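Side-chain contacts in enterotoxin SEN variant (Staphylococcus aureus, PDB 6KRY), which probably acts as a secreted enterotoxin of the staphylococcal superantigen family: residues A[161-164]-A[170-173]; A[30-35]-A[51-56]; A[183-188]-A[215-220]. One frame throughout, in Å; residues are numbered along the deposited sequence.

How the contacts relate
The contacts follow one another in series along the chain, none nesting in or crossing another. Contact 2 comes first, in the OB-fold domain, and brings together strands 31-37 and 47-55 across the 15 residues between the two segments. Contact 1 closes a short loop in the beta-grasp domain, joining the end of helix 146-161 and the residues just after it to the loop just ahead of strand 173-180. Contact 3 comes last and sets the loop before strand 188-191 against the start of strand 218-225. Contacts 1 and 3 share the beta-grasp domain, their centres about 25 Å apart. Contact 2 lies on the opposite side of the chain's centre from both, about 29 Å centre to centre from each.

Contact 1 of 3, residues A[161-164]-A[170-173]; sequences YKIY and NIQK
Tyr161 O, at the C-terminal end of helix 146-161, lies 2.9 Å from water 1, a sound length for a hydrogen bond donated by the water, and 4.1 Å from Ile171 CG1. The water has more acceptors in reach than protons, so not every bond can be made at once. Its 2.4 Å approach to Asn170 OD1 is too short to be trusted, and a bridge to Asn170 is doubtful. Lys162, with positive phi (56°), is where the chain leaves the helix.

The remaining evidence is apolar. Tyr161 CB approaches Ile171 CG1 at 4.5 Å. Although the CB of Ile163 points away from 170-173, its CG1 branch lies anti to the carbonyl carbon and turns at chi2 (-52°), which brings CD1 back to within 4.1 Å of Ile171 CG2. The other branch, CG2, rests 3.5 Å above the centre of the Tyr164 ring, so Ile163 packs on two fronts.

Tyr161, Ile163 and Ile171 all also touch Leu224 of strand 218-225, which places the contact between the helix end and the beta-grasp sheet. Where the loop enters strand 173-180, Gln172 and Lys173 form a classic beta bulge opposite Tyr225. The chemistry of the contact is therefore mainly van der Waals packing of aliphatic branches, with water meeting the helix-terminal carbonyl.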
loop_
_atom_site.group_PDB
_atom_site.type_symbol
_atom_site.label_atom_id
_atom_site.label_comp_id
_atom_site.label_asym_id
_atom_site.label_seq_id
_atom_site.Cartn_x
_atom_site.Cartn_y
_atom_site.Cartn_z
ATOM N N TYR A 161 7.010 15.721 4.992
ATOM C CA TYR A 161 7.930 16.198 3.960
ATOM C C TYR A 161 7.247 16.649 2.654
ATOM O O TYR A 161 7.945 17.052 1.738
ATOM C CB TYR A 161 8.940 15.108 3.617
ATOM C CG TYR A 161 9.817 14.764 4.789
ATOM C CD1 TYR A 161 10.857 15.595 5.183
ATOM C CD2 TYR A 161 9.606 13.612 5.508
ATOM C CE1 TYR A 161 11.656 15.285 6.278
ATOM C CE2 TYR A 161 10.406 13.268 6.590
ATOM C CZ TYR A 161 11.418 14.117 6.988
ATOM O OH TYR A 161 12.171 13.778 8.070
ATOM N N LYS A 162 5.923 16.520 2.537
ATOM C CA LYS A 162 5.192 16.978 1.341
ATOM C C LYS A 162 5.767 16.334 0.075
ATOM O O LYS A 162 5.967 16.998 -0.974
ATOM C CB LYS A 162 5.228 18.511 1.254
ATOM C CG LYS A 162 4.984 19.205 2.572
ATOM C CD LYS A 162 3.559 19.446 2.856
ATOM C CE LYS A 162 3.077 20.702 2.163
ATOM N NZ LYS A 162 1.800 21.178 2.742
ATOM N N ILE A 163 6.013 15.022 0.163
ATOM C CA ILE A 163 6.572 14.250 -0.910
ATOM C C ILE A 163 5.870 14.551 -2.231
ATOM O O ILE A 163 6.540 14.759 -3.231
ATOM C CB ILE A 163 6.433 12.746 -0.586
ATOM C CG1 ILE A 163 7.279 12.360 0.615
ATOM C CG2 ILE A 163 6.765 11.888 -1.796
ATOM C CD1 ILE A 163 8.692 12.775 0.498
ATOM N N TYR A 164 4.535 14.469 -2.256
ATOM C CA TYR A 164 3.810 14.453 -3.549
ATOM C C TYR A 164 3.166 15.802 -3.911
ATOM O O TYR A 164 2.635 15.937 -5.009
ATOM C CB TYR A 164 2.749 13.343 -3.561
ATOM C CG TYR A 164 3.362 11.973 -3.558
ATOM C CD1 TYR A 164 4.271 11.596 -4.530
ATOM C CD2 TYR A 164 3.087 11.064 -2.555
ATOM C CE1 TYR A 164 4.884 10.348 -4.494
ATOM C CE2 TYR A 164 3.650 9.792 -2.533
ATOM C CZ TYR A 164 4.547 9.432 -3.507
ATOM O OH TYR A 164 5.137 8.191 -3.488
ATOM N N ASN A 170 11.233 20.809 -2.810
ATOM C CA ASN A 170 12.482 20.683 -2.042
ATOM C C ASN A 170 12.905 19.205 -1.927
ATOM O O ASN A 170 14.074 18.944 -1.769
ATOM C CB ASN A 170 12.353 21.335 -0.676
ATOM C CG ASN A 170 11.238 20.665 0.070
ATOM O OD1 ASN A 170 10.164 20.464 -0.504
ATOM N ND2 ASN A 170 11.522 20.248 1.295
ATOM N N ILE A 171 11.967 18.252 -1.940
ATOM C CA ILE A 171 12.337 16.812 -2.157
ATOM C C ILE A 171 12.129 16.447 -3.632
ATOM O O ILE A 171 11.021 16.593 -4.120
ATOM C CB ILE A 171 11.532 15.894 -1.222
ATOM C CG1 ILE A 171 11.692 16.259 0.263
ATOM C CG2 ILE A 171 11.880 14.442 -1.484
ATOM C CD1 ILE A 171 13.115 16.255 0.741
ATOM N N GLN A 172 13.179 15.986 -4.335
ATOM C CA GLN A 172 13.080 15.651 -5.758
ATOM C C GLN A 172 13.164 14.153 -6.011
ATOM O O GLN A 172 12.705 13.692 -7.053
ATOM C CB GLN A 172 14.164 16.359 -6.583
ATOM C CG GLN A 172 13.791 17.789 -6.959
ATOM C CD GLN A 172 12.512 17.865 -7.765
ATOM O OE1 GLN A 172 12.305 17.096 -8.709
ATOM N NE2 GLN A 172 11.647 18.807 -7.387
ATOM N N LYS A 173 13.829 13.414 -5.119
ATOM C CA LYS A 173 13.971 11.998 -5.310
ATOM C C LYS A 173 13.866 11.329 -3.931
ATOM O O LYS A 173 14.101 11.959 -2.876
ATOM C CB LYS A 173 15.313 11.597 -5.940
ATOM C CG LYS A 173 15.613 12.183 -7.324
ATOM C CD LYS A 173 16.904 11.678 -7.960
ATOM C CE LYS A 173 16.984 11.991 -9.447
ATOM N NZ LYS A 173 18.258 11.509 -10.023
HETATM O O HOH W 1 8.538 18.635 -0.574
#

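Contact 2 of 3, residues A[30-35]-A[51-56]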
loop_
_atom_site.group_PDB
_atom_site.type_symbol
_atom_site.label_atom_id
_atom_site.label_comp_id
_atom_site.label_asym_id
_atom_site.label_seq_id
_atom_site.Cartn_x
_atom_site.Cartn_y
_atom_site.Cartn_z
ATOM N N TRP A 30 -8.822 6.969 2.145
ATOM C CA TRP A 30 -8.415 6.047 1.073
ATOM C C TRP A 30 -7.854 4.723 1.612
ATOM O O TRP A 30 -7.623 3.843 0.811
ATOM C CB TRP A 30 -7.351 6.695 0.172
ATOM C CG TRP A 30 -7.854 7.797 -0.690
ATOM C CD1 TRP A 30 -7.559 9.124 -0.574
ATOM C CD2 TRP A 30 -8.803 7.674 -1.760
ATOM N NE1 TRP A 30 -8.235 9.828 -1.530
ATOM C CE2 TRP A 30 -8.999 8.970 -2.276
ATOM C CE3 TRP A 30 -9.469 6.590 -2.343
ATOM C CZ2 TRP A 30 -9.844 9.213 -3.352
ATOM C CZ3 TRP A 30 -10.317 6.833 -3.400
ATOM C CH2 TRP A 30 -10.499 8.129 -3.890
ATOM N N GLN A 31 -7.525 4.636 2.908
ATOM C CA GLN A 31 -6.930 3.458 3.519
ATOM C C GLN A 31 -8.052 2.556 4.031
ATOM O O GLN A 31 -8.729 2.899 4.978
ATOM C CB GLN A 31 -5.986 3.819 4.669
ATOM C CG GLN A 31 -4.764 4.581 4.164
ATOM C CD GLN A 31 -3.680 4.961 5.158
ATOM O OE1 GLN A 31 -3.032 4.094 5.743
ATOM N NE2 GLN A 31 -3.367 6.254 5.243
ATOM N N LEU A 32 -8.222 1.420 3.368
ATOM C CA LEU A 32 -9.125 0.359 3.755
ATOM C C LEU A 32 -8.392 -0.515 4.780
ATOM O O LEU A 32 -7.212 -0.812 4.623
ATOM C CB LEU A 32 -9.470 -0.375 2.450
ATOM C CG LEU A 32 -10.571 -1.418 2.459
ATOM C CD1 LEU A 32 -10.036 -2.733 3.007
ATOM C CD2 LEU A 32 -11.787 -0.949 3.223
ATOM N N ASP A 33 -9.065 -0.836 5.887
ATOM C CA ASP A 33 -8.490 -1.618 6.978
ATOM C C ASP A 33 -9.640 -2.492 7.517
ATOM O O ASP A 33 -10.422 -2.043 8.378
ATOM C CB ASP A 33 -7.888 -0.672 8.025
ATOM C CG ASP A 33 -7.125 -1.327 9.171
ATOM O OD1 ASP A 33 -7.025 -2.604 9.215
ATOM O OD2 ASP A 33 -6.578 -0.557 10.009
ATOM N N GLU A 34 -9.770 -3.709 6.982
ATOM C CA GLU A 34 -10.915 -4.569 7.269
ATOM C C GLU A 34 -10.402 -5.857 7.876
ATOM O O GLU A 34 -9.345 -6.338 7.456
ATOM C CB GLU A 34 -11.688 -4.896 5.993
ATOM C CG GLU A 34 -12.371 -3.691 5.386
ATOM C CD GLU A 34 -13.466 -3.080 6.245
ATOM O OE1 GLU A 34 -13.558 -1.826 6.288
ATOM O OE2 GLU A 34 -14.208 -3.847 6.865
ATOM N N SER A 35 -11.140 -6.398 8.859
ATOM C CA SER A 35 -10.688 -7.636 9.553
ATOM C C SER A 35 -11.765 -8.716 9.480
ATOM O O SER A 35 -12.953 -8.436 9.631
ATOM C CB SER A 35 -10.302 -7.448 11.024
ATOM O OG SER A 35 -9.934 -6.117 11.287
ATOM N N LYS A 51 -18.634 -8.849 -0.008
ATOM C CA LYS A 51 -19.863 -8.060 0.175
ATOM C C LYS A 51 -19.807 -7.270 1.484
ATOM O O LYS A 51 -19.032 -7.575 2.350
ATOM C CB LYS A 51 -21.078 -8.985 0.202
ATOM C CG LYS A 51 -21.149 -9.935 -0.980
ATOM C CD LYS A 51 -20.894 -9.279 -2.337
ATOM C CE LYS A 51 -20.950 -10.275 -3.477
ATOM N NZ LYS A 51 -22.335 -10.433 -3.972
ATOM N N ASP A 52 -20.675 -6.265 1.597
ATOM C CA ASP A 52 -20.886 -5.534 2.850
ATOM C C ASP A 52 -19.553 -4.959 3.330
ATOM O O ASP A 52 -19.186 -5.041 4.490
ATOM C CB ASP A 52 -21.503 -6.410 3.949
ATOM C CG ASP A 52 -22.857 -7.014 3.594
ATOM O OD1 ASP A 52 -23.383 -6.672 2.523
ATOM O OD2 ASP A 52 -23.382 -7.832 4.395
ATOM N N ILE A 53 -18.821 -4.380 2.398
ATOM C CA ILE A 53 -17.697 -3.537 2.733
ATOM C C ILE A 53 -18.078 -2.112 2.332
ATOM O O ILE A 53 -18.056 -1.786 1.141
ATOM C CB ILE A 53 -16.433 -3.965 1.987
ATOM C CG1 ILE A 53 -16.127 -5.452 2.154
ATOM C CG2 ILE A 53 -15.259 -3.069 2.375
ATOM C CD1 ILE A 53 -15.586 -5.808 3.481
ATOM N N ASP A 54 -18.422 -1.290 3.321
ATOM C CA ASP A 54 -19.078 -0.021 3.054
ATOM C C ASP A 54 -18.014 1.066 3.036
ATOM O O ASP A 54 -17.243 1.230 3.975
ATOM C CB ASP A 54 -20.248 0.172 4.020
ATOM C CG ASP A 54 -21.344 -0.820 3.643
ATOM O OD1 ASP A 54 -21.970 -0.628 2.564
ATOM O OD2 ASP A 54 -21.475 -1.841 4.349
ATOM N N ILE A 55 -17.925 1.743 1.900
ATOM C CA ILE A 55 -17.017 2.837 1.739
ATOM C C ILE A 55 -17.853 4.081 1.412
ATOM O O ILE A 55 -18.302 4.301 0.252
ATOM C CB ILE A 55 -15.959 2.543 0.665
ATOM C CG1 ILE A 55 -15.113 1.314 1.026
ATOM C CG2 ILE A 55 -15.108 3.785 0.473
ATOM C CD1 ILE A 55 -14.047 0.955 0.017
ATOM N N SER A 56 -18.040 4.879 2.453
ATOM C CA SER A 56 -18.934 6.006 2.439
ATOM C C SER A 56 -18.564 7.010 1.338
ATOM O O SER A 56 -19.418 7.510 0.594
ATOM C CB SER A 56 -18.944 6.659 3.788
ATOM O OG SER A 56 -20.161 7.380 3.937
#
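Leu32 and Ile53 make the main apolar contact, CD2 of the leucine meeting CG2 of the isoleucine at 4.2 Å, with the two side chains at about a right angle. A chi1 of -171° turns Leu32 CG away from the backbone N and carries CD2 toward the isoleucines, where it also approaches Ile55 CD1 at 4.4 Å. One methyl thus meets two isoleucines of the facing strand. Ile55 reaches it by its extended CG1 branch, since its CB does not itself point at 30-35.

These side chains belong to the interior of the OB-fold domain, in which strand 31-37 pairs with 81-84 and strand 47-55 with 60-66. The short segments run nearly antiparallel, at 153°, but their axes come no nearer than 9.7 Å, too far for backbone pairing, so side chains alone join them. Ile83 and Tyr87 also pack on Leu32, and Leu63 on Ile53.

The mixed polar-apolar contact is made by Glu34. Its chain bends at chi2 (-65°), and the Glu34 and Ile53 side chains run antiparallel alongside each other, bringing carboxylate atom OE2 to 4.1 Å from Ile53 CD1. Glu34 OE2 also has a long, weak ion pair with Lys37 NZ.

Contact 3 of 3, residues A[183-188]-A[215-220]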
loop_
_atom_site.group_PDB
_atom_site.type_symbol
_atom_site.label_atom_id
_atom_site.label_comp_id
_atom_site.label_asym_id
_atom_site.label_seq_id
_atom_site.Cartn_x
_atom_site.Cartn_y
_atom_site.Cartn_z
ATOM N N HIS A 183 19.018 -10.408 8.552
ATOM C CA HIS A 183 19.901 -10.410 7.334
ATOM C C HIS A 183 19.697 -11.628 6.435
ATOM O O HIS A 183 20.533 -11.852 5.544
ATOM C CB HIS A 183 21.398 -10.333 7.687
ATOM C CG HIS A 183 21.683 -9.246 8.656
ATOM N ND1 HIS A 183 21.578 -7.908 8.297
ATOM C CD2 HIS A 183 21.982 -9.283 9.969
ATOM C CE1 HIS A 183 21.826 -7.157 9.358
ATOM N NE2 HIS A 183 22.070 -7.975 10.398
ATOM N N GLN A 184 18.616 -12.394 6.623
ATOM C CA GLN A 184 18.491 -13.641 5.905
ATOM C C GLN A 184 17.754 -13.461 4.572
ATOM O O GLN A 184 17.796 -14.356 3.721
ATOM C CB GLN A 184 17.781 -14.653 6.782
ATOM C CG GLN A 184 18.605 -15.058 7.991
ATOM C CD GLN A 184 17.885 -16.146 8.739
ATOM O OE1 GLN A 184 16.953 -16.740 8.208
ATOM N NE2 GLN A 184 18.276 -16.374 9.984
ATOM N N ASN A 185 17.076 -12.321 4.394
ATOM C CA ASN A 185 16.347 -12.021 3.141
ATOM C C ASN A 185 16.989 -10.802 2.478
ATOM O O ASN A 185 17.427 -9.888 3.166
ATOM C CB ASN A 185 14.856 -11.812 3.398
ATOM C CG ASN A 185 14.307 -12.832 4.374
ATOM O OD1 ASN A 185 14.936 -13.858 4.611
ATOM N ND2 ASN A 185 13.154 -12.561 4.962
ATOM N N GLN A 186 17.047 -10.826 1.137
ATOM C CA GLN A 186 17.595 -9.745 0.353
ATOM C C GLN A 186 16.665 -8.544 0.577
ATOM O O GLN A 186 15.463 -8.663 0.556
ATOM C CB GLN A 186 17.781 -10.217 -1.097
ATOM C CG GLN A 186 17.734 -9.135 -2.169
ATOM C CD GLN A 186 19.012 -8.351 -2.336
ATOM O OE1 GLN A 186 19.788 -8.157 -1.401
ATOM N NE2 GLN A 186 19.238 -7.870 -3.547
ATOM N N SER A 187 17.252 -7.392 0.873
ATOM C CA SER A 187 16.471 -6.193 1.053
ATOM C C SER A 187 15.922 -5.761 -0.315
ATOM O O SER A 187 16.405 -6.202 -1.360
ATOM C CB SER A 187 17.322 -5.154 1.678
ATOM O OG SER A 187 18.282 -4.716 0.741
ATOM N N PHE A 188 14.897 -4.911 -0.320
ATOM C CA PHE A 188 14.347 -4.401 -1.570
ATOM C C PHE A 188 13.797 -3.007 -1.309
ATOM O O PHE A 188 13.573 -2.633 -0.148
ATOM C CB PHE A 188 13.241 -5.311 -2.104
ATOM C CG PHE A 188 12.097 -5.530 -1.145
ATOM C CD1 PHE A 188 12.196 -6.460 -0.134
ATOM C CD2 PHE A 188 10.928 -4.781 -1.245
ATOM C CE1 PHE A 188 11.144 -6.672 0.746
ATOM C CE2 PHE A 188 9.877 -4.994 -0.369
ATOM C CZ PHE A 188 9.977 -5.948 0.610
ATOM N N SER A 215 6.298 -9.349 10.231
ATOM C CA SER A 215 6.374 -8.033 10.931
ATOM C C SER A 215 7.471 -8.040 12.014
ATOM O O SER A 215 8.000 -6.985 12.313
ATOM C CB SER A 215 5.059 -7.609 11.501
ATOM O OG SER A 215 4.604 -8.523 12.480
ATOM N N SER A 216 7.847 -9.214 12.526
ATOM C CA SER A 216 8.908 -9.284 13.573
ATOM C C SER A 216 10.282 -9.037 12.953
ATOM O O SER A 216 11.213 -8.708 13.674
ATOM C CB SER A 216 8.890 -10.558 14.387
ATOM O OG SER A 216 9.417 -11.656 13.657
ATOM N N ASN A 217 10.417 -9.184 11.627
ATOM C CA ASN A 217 11.756 -9.328 11.032
ATOM C C ASN A 217 12.124 -8.198 10.060
ATOM O O ASN A 217 13.080 -8.364 9.346
ATOM C CB ASN A 217 11.946 -10.678 10.318
ATOM C CG ASN A 217 13.391 -10.959 9.937
ATOM O OD1 ASN A 217 14.315 -10.639 10.687
ATOM N ND2 ASN A 217 13.584 -11.599 8.796
ATOM N N TYR A 218 11.407 -7.066 10.058
ATOM C CA TYR A 218 11.670 -6.046 9.076
ATOM C C TYR A 218 11.794 -4.687 9.761
ATOM O O TYR A 218 11.158 -4.392 10.781
ATOM C CB TYR A 218 10.626 -6.049 7.949
ATOM C CG TYR A 218 11.001 -7.002 6.854
ATOM C CD1 TYR A 218 10.773 -8.366 6.971
ATOM C CD2 TYR A 218 11.682 -6.549 5.732
ATOM C CE1 TYR A 218 11.257 -9.260 6.024
ATOM C CE2 TYR A 218 12.154 -7.426 4.772
ATOM C CZ TYR A 218 11.937 -8.783 4.911
ATOM O OH TYR A 218 12.345 -9.646 3.931
ATOM N N HIS A 219 12.628 -3.844 9.175
ATOM C CA HIS A 219 12.690 -2.419 9.528
ATOM C C HIS A 219 12.856 -1.665 8.211
ATOM O O HIS A 219 13.127 -2.277 7.160
ATOM C CB HIS A 219 13.802 -2.102 10.527
ATOM C CG HIS A 219 15.180 -2.359 10.021
ATOM N ND1 HIS A 219 15.767 -3.611 10.118
ATOM C CD2 HIS A 219 16.071 -1.568 9.387
ATOM C CE1 HIS A 219 16.965 -3.583 9.568
ATOM N NE2 HIS A 219 17.206 -2.318 9.160
ATOM N N ILE A 220 12.604 -0.371 8.264
ATOM C CA ILE A 220 12.496 0.416 7.019
ATOM C C ILE A 220 13.480 1.570 7.081
ATOM O O ILE A 220 13.628 2.189 8.131
ATOM C CB ILE A 220 11.055 0.888 6.858
ATOM C CG1 ILE A 220 10.143 -0.338 6.782
ATOM C CG2 ILE A 220 10.885 1.787 5.637
ATOM C CD1 ILE A 220 8.678 0.017 6.881
#
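In the beta-grasp domain, strand 188-191 is one of the two outermost strands of the five-stranded sheet, and the loop that leads into it from strand 173-180 folds over the start of strand 218-225; here Asn185 and Phe188 meet Tyr218. The two strands at issue are not neighbours, because 173-180 lies between them, so side chains, not strand pairing, join them.

Tyr218 is the shared partner, and its ring end lies closer to 183-188 than its CB direction alone would suggest. Its hydroxyl atom OH comes 3.4 Å from Asn185 CB and 3.8 Å from Asn185 CG. The two side chains cross at about a right angle, with amide and ring planes 42° apart. The amide of Asn185 is probably modelled the wrong way round, so no bond is argued from its N and O positions.

Where the loop passes into strand 188-191, Phe188 CE1 meets Tyr218 CE2 at 4.2 Å. The chi1 of 57° places Phe188 CG between its backbone N and carbonyl carbon, directing the ring to Tyr218. This ring also meets Phe178 with planes about 20° apart and makes a cation-pi contact with Arg211.

Asn217 adds cover beside Asn185, but a polar bond of Asn217 goes to Asn182, whose backbone N donates to OD1. Chemically, Tyr218 therefore presents its hydroxyl end to Asn185 and ring carbon CE2 to Phe188, one largely buried ring meeting both the loop and the start of the strand that follows it.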